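Local coordinates for uridylate-specific endoribonuclease nsp11 (Prrsv 16244b, PDB 5EYI), which probably degrades the 5'-polyuridines formed during viral RNA replication, which keeps host double-stranded RNA sensors from being activated, at residues L8-H13 and V104-R109; P49-A54 and T90-G95; R151-V156 and V165-P170. The protein carries 1 engineered substitution. One frame throughout, in Å; residues are numbered along the deposited sequence.

In the fold
Interaction 1 lies near the chain centre and joins the N-terminal family region to the NendoU region. Interaction 2, nested in the loop closed by interaction 1, belongs to the N-terminal region. Their centres are about 18 Å apart, and they touch where Ala12 CA packs 4.0 Å from Leu52 CD2. Interaction 3 lies within the NendoU region, its centre about 22 Å from that of interaction 1 and about 40 Å from that of interaction 2. It alone lies close to the predicted active site. The Val167 side chain is about 4 Å from that of Ala175, an engineered residue at a predicted catalytic position, and about 8 Å from that of His146, another predicted active-site residue.

Interaction 1 of 3, residues L8-H13 and V104-R109; sequences LPKVAH and VFSTGR
Leu8 packs on Gly108, and Val11 on Phe105. The Leu8 side chain reaches across with CD1, which rests 3.8 Å from Gly108 CA. Leu8 CG sits beside the backbone N, anti to the carbonyl carbon (chi1 -62°), and the chain runs on extended from there toward the glycine. Val11 meets Phe105 more loosely. Its CG2 comes in at the edge of the ring, near the ring plane, 4.3 Å from Phe105 CD1.

Lys10 passes beside Ser106, but each polar end is bonded elsewhere. The lysine chain is extended beyond CG and runs up to the serine side chain. Its CE is 3.6 Å from Ser106 CB, so the aliphatic end packs there. NZ is 3.5 Å from Ser106 OG, a long approach. Glu111 forms a salt bridge with NZ and the carbonyl O of Glu160 accepts a hydrogen bond, while Ser106 OG bonds to Asp206. The buried ammonium is thus well supplied with acceptors, and Glu111 would tend to keep it charged.

One water links the two segments. It accepts from Lys10 NZ at 2.7 Å and from Gly108 N at 3.1 Å. Gly108 is the N-cap residue of the helix that follows. At its positive phi (87°) a CB would press on the carbonyl O of Thr107, so the backbone calls for glycine. Thr107 OG1 accepts from Arg109 NE at 2.9 Å, in the guanidinium plane, and also bonds to Asp182 O. This ties the two side chains together around the glycine.

Leu8 is the N-cap residue of helix 9-14, so the contact uses the first turn of that helix. Val11 also packs on Tyr87 and Leu89 of strand 85-93. Ser106 lies against Leu205 of strand 198-205, and residues 104-109 lead into helix 109-112.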
loop_
_atom_site.group_PDB
_atom_site.type_symbol
_atom_site.label_atom_id
_atom_site.label_comp_id
_atom_site.label_asym_id
_atom_site.label_seq_id
_atom_site.Cartn_x
_atom_site.Cartn_y
_atom_site.Cartn_z
ATOM N N LEU A 8 -4.705 -26.452 -5.637
ATOM C CA LEU A 8 -5.059 -26.376 -4.220
ATOM C C LEU A 8 -6.513 -25.883 -4.142
ATOM O O LEU A 8 -6.932 -25.104 -4.999
ATOM C CB LEU A 8 -4.125 -25.416 -3.477
ATOM C CG LEU A 8 -2.632 -25.802 -3.465
ATOM C CD1 LEU A 8 -1.795 -24.657 -2.931
ATOM C CD2 LEU A 8 -2.401 -27.053 -2.646
ATOM N N PRO A 9 -7.291 -26.344 -3.140
ATOM C CA PRO A 9 -8.728 -25.990 -3.156
ATOM C C PRO A 9 -9.043 -24.501 -3.327
ATOM O O PRO A 9 -9.909 -24.143 -4.123
ATOM C CB PRO A 9 -9.235 -26.529 -1.819
ATOM C CG PRO A 9 -8.350 -27.702 -1.540
ATOM C CD PRO A 9 -6.997 -27.364 -2.114
ATOM N N LYS A 10 -8.306 -23.657 -2.614
ATOM C CA LYS A 10 -8.508 -22.206 -2.649
ATOM C C LYS A 10 -8.449 -21.557 -4.035
ATOM O O LYS A 10 -9.170 -20.592 -4.275
ATOM C CB LYS A 10 -7.527 -21.506 -1.713
ATOM C CG LYS A 10 -6.054 -21.673 -2.067
ATOM C CD LYS A 10 -5.181 -21.332 -0.881
ATOM C CE LYS A 10 -3.731 -21.647 -1.177
ATOM N NZ LYS A 10 -2.883 -21.384 0.014
ATOM N N VAL A 11 -7.602 -22.074 -4.931
ATOM C CA VAL A 11 -7.482 -21.542 -6.293
ATOM C C VAL A 11 -8.813 -21.695 -7.027
ATOM O O VAL A 11 -9.320 -20.731 -7.620
ATOM C CB VAL A 11 -6.349 -22.239 -7.093
ATOM C CG1 VAL A 11 -6.490 -22.021 -8.590
ATOM C CG2 VAL A 11 -4.987 -21.743 -6.632
ATOM N N ALA A 12 -9.354 -22.911 -7.001
ATOM C CA ALA A 12 -10.648 -23.194 -7.631
ATOM C C ALA A 12 -11.771 -22.411 -6.953
ATOM O O ALA A 12 -12.609 -21.844 -7.643
ATOM C CB ALA A 12 -10.953 -24.689 -7.606
ATOM N N HIS A 13 -11.775 -22.370 -5.612
ATOM C CA HIS A 13 -12.806 -21.636 -4.867
ATOM C C HIS A 13 -12.841 -20.169 -5.297
ATOM O O HIS A 13 -13.912 -19.626 -5.576
ATOM C CB HIS A 13 -12.589 -21.690 -3.355
ATOM C CG HIS A 13 -12.661 -23.056 -2.758
ATOM N ND1 HIS A 13 -13.234 -24.133 -3.400
ATOM C CD2 HIS A 13 -12.249 -23.517 -1.555
ATOM C CE1 HIS A 13 -13.147 -25.200 -2.628
ATOM N NE2 HIS A 13 -12.566 -24.850 -1.498
ATOM N N VAL A 104 -0.574 -14.251 -9.318
ATOM C CA VAL A 104 0.469 -15.005 -8.627
ATOM C C VAL A 104 -0.200 -16.168 -7.894
ATOM O O VAL A 104 -1.422 -16.170 -7.680
ATOM C CB VAL A 104 1.364 -14.134 -7.696
ATOM C CG1 VAL A 104 1.942 -12.959 -8.471
ATOM C CG2 VAL A 104 0.631 -13.616 -6.477
ATOM N N PHE A 105 0.610 -17.157 -7.522
ATOM C CA PHE A 105 0.101 -18.391 -6.935
ATOM C C PHE A 105 0.715 -18.676 -5.579
ATOM O O PHE A 105 1.894 -18.432 -5.358
ATOM C CB PHE A 105 0.339 -19.560 -7.896
ATOM C CG PHE A 105 -0.570 -19.542 -9.092
ATOM C CD1 PHE A 105 -1.870 -20.008 -8.988
ATOM C CD2 PHE A 105 -0.137 -19.037 -10.310
ATOM C CE1 PHE A 105 -2.723 -19.976 -10.077
ATOM C CE2 PHE A 105 -0.986 -19.000 -11.402
ATOM C CZ PHE A 105 -2.277 -19.473 -11.290
ATOM N N SER A 106 -0.095 -19.192 -4.668
ATOM C CA SER A 106 0.406 -19.775 -3.430
ATOM C C SER A 106 1.191 -21.034 -3.770
ATOM O O SER A 106 0.876 -21.733 -4.735
ATOM C CB SER A 106 -0.743 -20.129 -2.492
ATOM O OG SER A 106 -1.373 -18.962 -2.013
ATOM N N THR A 107 2.187 -21.338 -2.951
ATOM C CA THR A 107 3.185 -22.363 -3.276
ATOM C C THR A 107 2.917 -23.740 -2.693
ATOM O O THR A 107 3.690 -24.666 -2.942
ATOM C CB THR A 107 4.562 -21.905 -2.793
ATOM O OG1 THR A 107 4.492 -21.610 -1.393
ATOM C CG2 THR A 107 4.992 -20.675 -3.557
ATOM N N GLY A 108 1.850 -23.883 -1.908
ATOM C CA GLY A 108 1.543 -25.140 -1.226
ATOM C C GLY A 108 2.218 -25.310 0.120
ATOM O O GLY A 108 1.977 -26.313 0.813
ATOM N N ARG A 109 3.038 -24.340 0.521
ATOM C CA ARG A 109 3.800 -24.464 1.773
ATOM C C ARG A 109 2.915 -24.456 3.011
ATOM O O ARG A 109 3.173 -25.201 3.975
ATOM C CB ARG A 109 4.854 -23.369 1.881
ATOM C CG ARG A 109 6.106 -23.721 1.112
ATOM C CD ARG A 109 7.141 -22.637 1.220
ATOM N NE ARG A 109 6.817 -21.482 0.399
ATOM C CZ ARG A 109 7.630 -20.445 0.212
ATOM N NH1 ARG A 109 8.839 -20.435 0.780
ATOM N NH2 ARG A 109 7.241 -19.431 -0.555
HETATM O O HOH W 1 -0.454 -22.490 -0.296
#

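Interaction 2 of 3, residues P49-A54 and T90-G95; sequences PDRLVA and TKFVKG
Phe92 and Arg51 face each other as an antiparallel hydrogen-bonded pair, and their side chains stack. The guanidinium lies flat on the ring, with the planes 12° apart. Arg51 CZ is 3.7 Å from the ring centroid, and NH2 sits over the centre of the ring. This is a cation-pi stack. CG of Arg51 stands between the backbone N and the carbonyl carbon (chi1 61°), and the chain is extended to NE, passing by Phe92 CD2 before the guanidinium turns flat over the ring. Asn44 accepts from NH2 and the carbonyl O of Trp48 from NH1, which fixes the rotation of the guanidinium.

The backbones of the pair are bonded both ways. Phe92 N gives the straighter bond, 2.8 Å to Arg51 O and nearly linear. Val53 lies on the same face of the sheet, with CG2 4.1 Å from Phe92 CE2.

Thr90 pairs with Val53 at the other end of the contact. Val53 N donates to Thr90 O at 2.7 Å, and Thr90 N returns a bond to Val53 O. A water donates to Val53 O and lies 2.6 Å from Thr90 OG1, which also bonds to Ser63. On the opposite face Leu52 CD1 packs 4.0 Å from Lys91 CB.

Asp50 and Pro49 hold the loop beyond the strand. Asp50 OD1 accepts from Lys94 N at 2.9 Å, met from above the carboxylate plane (48° out of it). Pro49 O accepts from Gly95 N, also at 2.9 Å.

Lys94 and Gly95 form the type I' turn of the hairpin between strands 85-93 and 96-98. Strand 51-55 runs between strand 39-41, parallel to it, and antiparallel strand 85-93, in the mixed sheet of the N-terminal region.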
loop_
_atom_site.group_PDB
_atom_site.type_symbol
_atom_site.label_atom_id
_atom_site.label_comp_id
_atom_site.label_asym_id
_atom_site.label_seq_id
_atom_site.Cartn_x
_atom_site.Cartn_y
_atom_site.Cartn_z
ATOM N N PRO A 49 -21.015 -27.823 -19.058
ATOM C CA PRO A 49 -20.711 -26.550 -19.723
ATOM C C PRO A 49 -20.010 -25.508 -18.867
ATOM O O PRO A 49 -19.329 -24.650 -19.415
ATOM C CB PRO A 49 -22.088 -26.044 -20.176
ATOM C CG PRO A 49 -23.052 -26.690 -19.248
ATOM C CD PRO A 49 -22.469 -28.025 -18.900
ATOM N N ASP A 50 -20.193 -25.555 -17.552
ATOM C CA ASP A 50 -19.452 -24.683 -16.643
ATOM C C ASP A 50 -18.459 -25.569 -15.915
ATOM O O ASP A 50 -18.830 -26.360 -15.052
ATOM C CB ASP A 50 -20.406 -23.964 -15.697
ATOM C CG ASP A 50 -21.476 -23.196 -16.453
ATOM O OD1 ASP A 50 -21.145 -22.162 -17.060
ATOM O OD2 ASP A 50 -22.642 -23.646 -16.479
ATOM N N ARG A 51 -17.200 -25.485 -16.320
ATOM C CA ARG A 51 -16.184 -26.361 -15.779
ATOM C C ARG A 51 -14.825 -25.705 -15.774
ATOM O O ARG A 51 -14.508 -24.901 -16.647
ATOM C CB ARG A 51 -16.139 -27.690 -16.551
ATOM C CG ARG A 51 -15.799 -27.558 -18.023
ATOM C CD ARG A 51 -15.730 -28.916 -18.714
ATOM N NE ARG A 51 -15.238 -28.782 -20.083
ATOM C CZ ARG A 51 -15.921 -28.285 -21.114
ATOM N NH1 ARG A 51 -17.175 -27.848 -20.980
ATOM N NH2 ARG A 51 -15.339 -28.225 -22.311
ATOM N N LEU A 52 -14.033 -26.059 -14.774
ATOM C CA LEU A 52 -12.677 -25.567 -14.632
ATOM C C LEU A 52 -11.814 -26.796 -14.792
ATOM O O LEU A 52 -11.782 -27.636 -13.896
ATOM C CB LEU A 52 -12.479 -24.924 -13.255
ATOM C CG LEU A 52 -11.094 -24.336 -12.981
ATOM C CD1 LEU A 52 -10.797 -23.197 -13.951
ATOM C CD2 LEU A 52 -10.991 -23.877 -11.529
ATOM N N VAL A 53 -11.158 -26.931 -15.946
ATOM C CA VAL A 53 -10.399 -28.141 -16.234
ATOM C C VAL A 53 -8.949 -27.909 -15.837
ATOM O O VAL A 53 -8.333 -26.954 -16.299
ATOM C CB VAL A 53 -10.474 -28.568 -17.721
ATOM C CG1 VAL A 53 -9.665 -29.846 -17.942
ATOM C CG2 VAL A 53 -11.923 -28.793 -18.151
ATOM N N ALA A 54 -8.435 -28.784 -14.974
ATOM C CA ALA A 54 -7.023 -28.822 -14.605
ATOM C C ALA A 54 -6.319 -29.897 -15.430
ATOM O O ALA A 54 -6.726 -31.063 -15.422
ATOM C CB ALA A 54 -6.886 -29.147 -13.133
ATOM N N THR A 90 -8.243 -24.351 -17.515
ATOM C CA THR A 90 -9.096 -23.858 -18.577
ATOM C C THR A 90 -10.514 -23.729 -18.032
ATOM O O THR A 90 -11.071 -24.691 -17.533
ATOM C CB THR A 90 -9.056 -24.790 -19.805
ATOM O OG1 THR A 90 -7.699 -25.162 -20.074
ATOM C CG2 THR A 90 -9.625 -24.080 -21.031
ATOM N N LYS A 91 -11.073 -22.531 -18.118
ATOM C CA LYS A 91 -12.391 -22.245 -17.572
ATOM C C LYS A 91 -13.417 -22.150 -18.692
ATOM O O LYS A 91 -13.290 -21.315 -19.587
ATOM C CB LYS A 91 -12.354 -20.930 -16.797
ATOM C CG LYS A 91 -13.695 -20.460 -16.268
ATOM C CD LYS A 91 -13.496 -19.371 -15.234
ATOM C CE LYS A 91 -14.796 -18.665 -14.886
ATOM N NZ LYS A 91 -14.603 -17.809 -13.679
ATOM N N PHE A 92 -14.437 -22.993 -18.629
ATOM C CA PHE A 92 -15.540 -22.930 -19.572
ATOM C C PHE A 92 -16.756 -22.393 -18.862
ATOM O O PHE A 92 -17.101 -22.902 -17.803
ATOM C CB PHE A 92 -15.851 -24.315 -20.112
ATOM C CG PHE A 92 -14.758 -24.880 -20.961
ATOM C CD1 PHE A 92 -14.774 -24.706 -22.343
ATOM C CD2 PHE A 92 -13.707 -25.576 -20.384
ATOM C CE1 PHE A 92 -13.756 -25.226 -23.133
ATOM C CE2 PHE A 92 -12.691 -26.099 -21.167
ATOM C CZ PHE A 92 -12.717 -25.931 -22.544
ATOM N N VAL A 93 -17.384 -21.362 -19.427
ATOM C CA VAL A 93 -18.704 -20.920 -18.973
ATOM C C VAL A 93 -19.671 -21.068 -20.155
ATOM O O VAL A 93 -19.395 -20.590 -21.254
ATOM C CB VAL A 93 -18.700 -19.495 -18.334
ATOM C CG1 VAL A 93 -17.456 -19.289 -17.475
ATOM C CG2 VAL A 93 -18.832 -18.381 -19.366
ATOM N N LYS A 94 -20.775 -21.772 -19.921
ATOM C CA LYS A 94 -21.761 -22.113 -20.951
ATOM C C LYS A 94 -21.138 -22.769 -22.188
ATOM O O LYS A 94 -21.495 -22.450 -23.322
ATOM C CB LYS A 94 -22.599 -20.881 -21.323
ATOM C CG LYS A 94 -23.496 -20.397 -20.186
ATOM C CD LYS A 94 -24.758 -19.715 -20.704
ATOM C CE LYS A 94 -25.738 -19.411 -19.582
ATOM N NZ LYS A 94 -25.153 -18.503 -18.559
ATOM N N GLY A 95 -20.181 -23.666 -21.953
ATOM C CA GLY A 95 -19.513 -24.411 -23.017
ATOM C C GLY A 95 -18.364 -23.697 -23.718
ATOM O O GLY A 95 -17.621 -24.341 -24.464
HETATM O O HOH W 2 -6.720 -26.990 -18.515
#

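Interaction 3 of 3, residues R151-V156 and V165-P170; sequences RYLPRV and VGVSSP. With SO4 (sulfate ion), chain C.
Tyr152 O accepts a hydrogen bond from Ser168 N, 3.0 Å long with an angle of 163° at the hydrogen. The donor lies in the carbonyl plane, on a lone pair. Val167 CA adds a CA-H...O contact to the same oxygen, so two successive residues of the strand share one acceptor.

The Tyr152 ring runs along the end of the strand. Ser169 CB makes an off-centre CH-pi contact with one face, 4.2 Å from the ring centroid and 29° off the normal. Arg151 CB covers the opposite face, over its centre. The ring is thus held between its own neighbour in the chain and the serine. With chi1 at -179°, Ser169 OG lies beside its own carbonyl carbon and close to Tyr152 CE1, while CB meets the ring. A water lies 2.6 Å from Tyr152 OH and 3.2 Å from Ser169 OG, and so joins the two hydroxyls.

Strand 163-169 pairs with strand 173-180 in an antiparallel hairpin of the NendoU region. Residues 151-156 lie beside it as an irregular segment. Val167 is bonded through its backbone to Ala175, an engineered residue at a predicted active-site position.

Apolar contacts continue along the segment. Leu153 and Val167 lie side by side and point the same way, with Leu153 CD2 3.9 Å from Val167 CG1. Pro154 CG and Val165 CG2 reach toward each other, 3.6 Å apart. Pro154 CD also rests against the carbonyl O of Gly166. Leu153 further touches Leu180 of strand 173-180.

The Arg151 guanidinium takes no part in the contact with the strand and binds a sulfate, probably from the crystallisation liquor. NE donates to sulfate O3 at 3.0 Å, and NH2 to O4 at 2.9 Å. The anion sits at the guanidinium edge, with its sulfur in the plane.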
loop_
_atom_site.group_PDB
_atom_site.type_symbol
_atom_site.label_atom_id
_atom_site.label_comp_id
_atom_site.label_asym_id
_atom_site.label_seq_id
_atom_site.Cartn_x
_atom_site.Cartn_y
_atom_site.Cartn_z
ATOM N N ARG A 151 9.332 -15.307 11.350
ATOM C CA ARG A 151 9.405 -15.646 12.768
ATOM C C ARG A 151 8.055 -15.474 13.451
ATOM O O ARG A 151 7.113 -14.905 12.878
ATOM C CB ARG A 151 10.422 -14.766 13.461
ATOM C CG ARG A 151 11.843 -15.062 13.052
ATOM C CD ARG A 151 12.762 -13.990 13.599
ATOM N NE ARG A 151 14.164 -14.253 13.297
ATOM C CZ ARG A 151 15.120 -13.319 13.228
ATOM N NH1 ARG A 151 14.849 -12.031 13.438
ATOM N NH2 ARG A 151 16.369 -13.678 12.926
ATOM N N TYR A 152 7.983 -16.000 14.675
ATOM C CA TYR A 152 6.883 -15.756 15.611
ATOM C C TYR A 152 5.516 -16.347 15.187
ATOM O O TYR A 152 4.478 -15.985 15.753
ATOM C CB TYR A 152 6.789 -14.246 15.902
ATOM C CG TYR A 152 8.141 -13.622 16.214
ATOM C CD1 TYR A 152 8.984 -14.183 17.173
ATOM C CD2 TYR A 152 8.590 -12.487 15.532
ATOM C CE1 TYR A 152 10.224 -13.630 17.454
ATOM C CE2 TYR A 152 9.834 -11.929 15.803
ATOM C CZ TYR A 152 10.646 -12.510 16.761
ATOM O OH TYR A 152 11.878 -11.978 17.042
ATOM N N LEU A 153 5.516 -17.275 14.234
ATOM C CA LEU A 153 4.270 -17.816 13.705
ATOM C C LEU A 153 3.739 -18.936 14.593
ATOM O O LEU A 153 4.517 -19.628 15.250
ATOM C CB LEU A 153 4.462 -18.366 12.299
ATOM C CG LEU A 153 4.944 -17.385 11.238
ATOM C CD1 LEU A 153 4.942 -18.118 9.909
ATOM C CD2 LEU A 153 4.092 -16.121 11.192
ATOM N N PRO A 154 2.405 -19.120 14.614
ATOM C CA PRO A 154 1.815 -20.229 15.371
ATOM C C PRO A 154 1.933 -21.542 14.610
ATOM O O PRO A 154 2.281 -21.549 13.432
ATOM C CB PRO A 154 0.357 -19.821 15.484
ATOM C CG PRO A 154 0.097 -19.056 14.224
ATOM C CD PRO A 154 1.380 -18.340 13.895
ATOM N N ARG A 155 1.614 -22.644 15.271
ATOM C CA ARG A 155 1.675 -23.963 14.640
ATOM C C ARG A 155 0.591 -24.205 13.575
ATOM O O ARG A 155 0.854 -24.896 12.601
ATOM C CB ARG A 155 1.665 -25.069 15.701
ATOM C CG ARG A 155 3.007 -25.220 16.406
ATOM C CD ARG A 155 2.902 -26.110 17.628
ATOM N NE ARG A 155 2.534 -27.493 17.294
ATOM C CZ ARG A 155 3.379 -28.514 17.107
ATOM N NH1 ARG A 155 4.696 -28.363 17.204
ATOM N NH2 ARG A 155 2.891 -29.714 16.813
ATOM N N VAL A 156 -0.605 -23.646 13.738
ATOM C CA VAL A 156 -1.669 -23.838 12.732
ATOM C C VAL A 156 -1.863 -22.547 11.956
ATOM O O VAL A 156 -2.125 -21.497 12.526
ATOM C CB VAL A 156 -2.994 -24.500 13.265
ATOM C CG1 VAL A 156 -3.115 -24.502 14.774
ATOM C CG2 VAL A 156 -4.267 -23.945 12.609
ATOM N N VAL A 165 -3.525 -14.388 11.168
ATOM C CA VAL A 165 -2.848 -15.102 12.229
ATOM C C VAL A 165 -2.402 -14.132 13.339
ATOM O O VAL A 165 -2.200 -12.927 13.097
ATOM C CB VAL A 165 -1.707 -15.939 11.566
ATOM C CG1 VAL A 165 -0.305 -15.502 11.943
ATOM C CG2 VAL A 165 -1.935 -17.423 11.743
ATOM N N GLY A 166 -2.316 -14.650 14.564
ATOM C CA GLY A 166 -1.671 -13.948 15.668
ATOM C C GLY A 166 -0.223 -14.390 15.734
ATOM O O GLY A 166 0.095 -15.535 15.407
ATOM N N VAL A 167 0.654 -13.485 16.149
ATOM C CA VAL A 167 2.088 -13.758 16.188
ATOM C C VAL A 167 2.626 -13.424 17.565
ATOM O O VAL A 167 2.135 -12.503 18.206
ATOM C CB VAL A 167 2.861 -12.989 15.083
ATOM C CG1 VAL A 167 2.512 -13.550 13.720
ATOM C CG2 VAL A 167 2.582 -11.495 15.114
ATOM N N SER A 168 3.630 -14.173 18.004
ATOM C CA SER A 168 4.135 -14.087 19.380
ATOM C C SER A 168 5.651 -14.256 19.455
ATOM O O SER A 168 6.222 -15.206 18.889
ATOM C CB SER A 168 3.464 -15.162 20.257
ATOM O OG SER A 168 4.082 -15.292 21.541
ATOM N N SER A 169 6.293 -13.321 20.153
ATOM C CA SER A 169 7.651 -13.512 20.658
ATOM C C SER A 169 7.482 -13.861 22.140
ATOM O O SER A 169 7.215 -12.967 22.946
ATOM C CB SER A 169 8.476 -12.235 20.484
ATOM O OG SER A 169 9.792 -12.456 20.953
ATOM N N PRO A 170 7.570 -15.159 22.496
ATOM C CA PRO A 170 7.186 -15.615 23.844
ATOM C C PRO A 170 7.834 -14.831 24.974
ATOM O O PRO A 170 9.040 -14.597 24.947
ATOM C CB PRO A 170 7.669 -17.069 23.876
ATOM C CG PRO A 170 7.632 -17.498 22.462
ATOM C CD PRO A 170 8.049 -16.290 21.677
HETATM S S SO4 C . 15.657 -17.321 12.924
HETATM O O1 SO4 C . 15.941 -18.740 12.638
HETATM O O2 SO4 C . 16.259 -16.911 14.214
HETATM O O3 SO4 C . 14.182 -17.215 12.973
HETATM O O4 SO4 C . 16.196 -16.370 11.917
HETATM O O HOH W 3 12.693 -12.099 19.558
#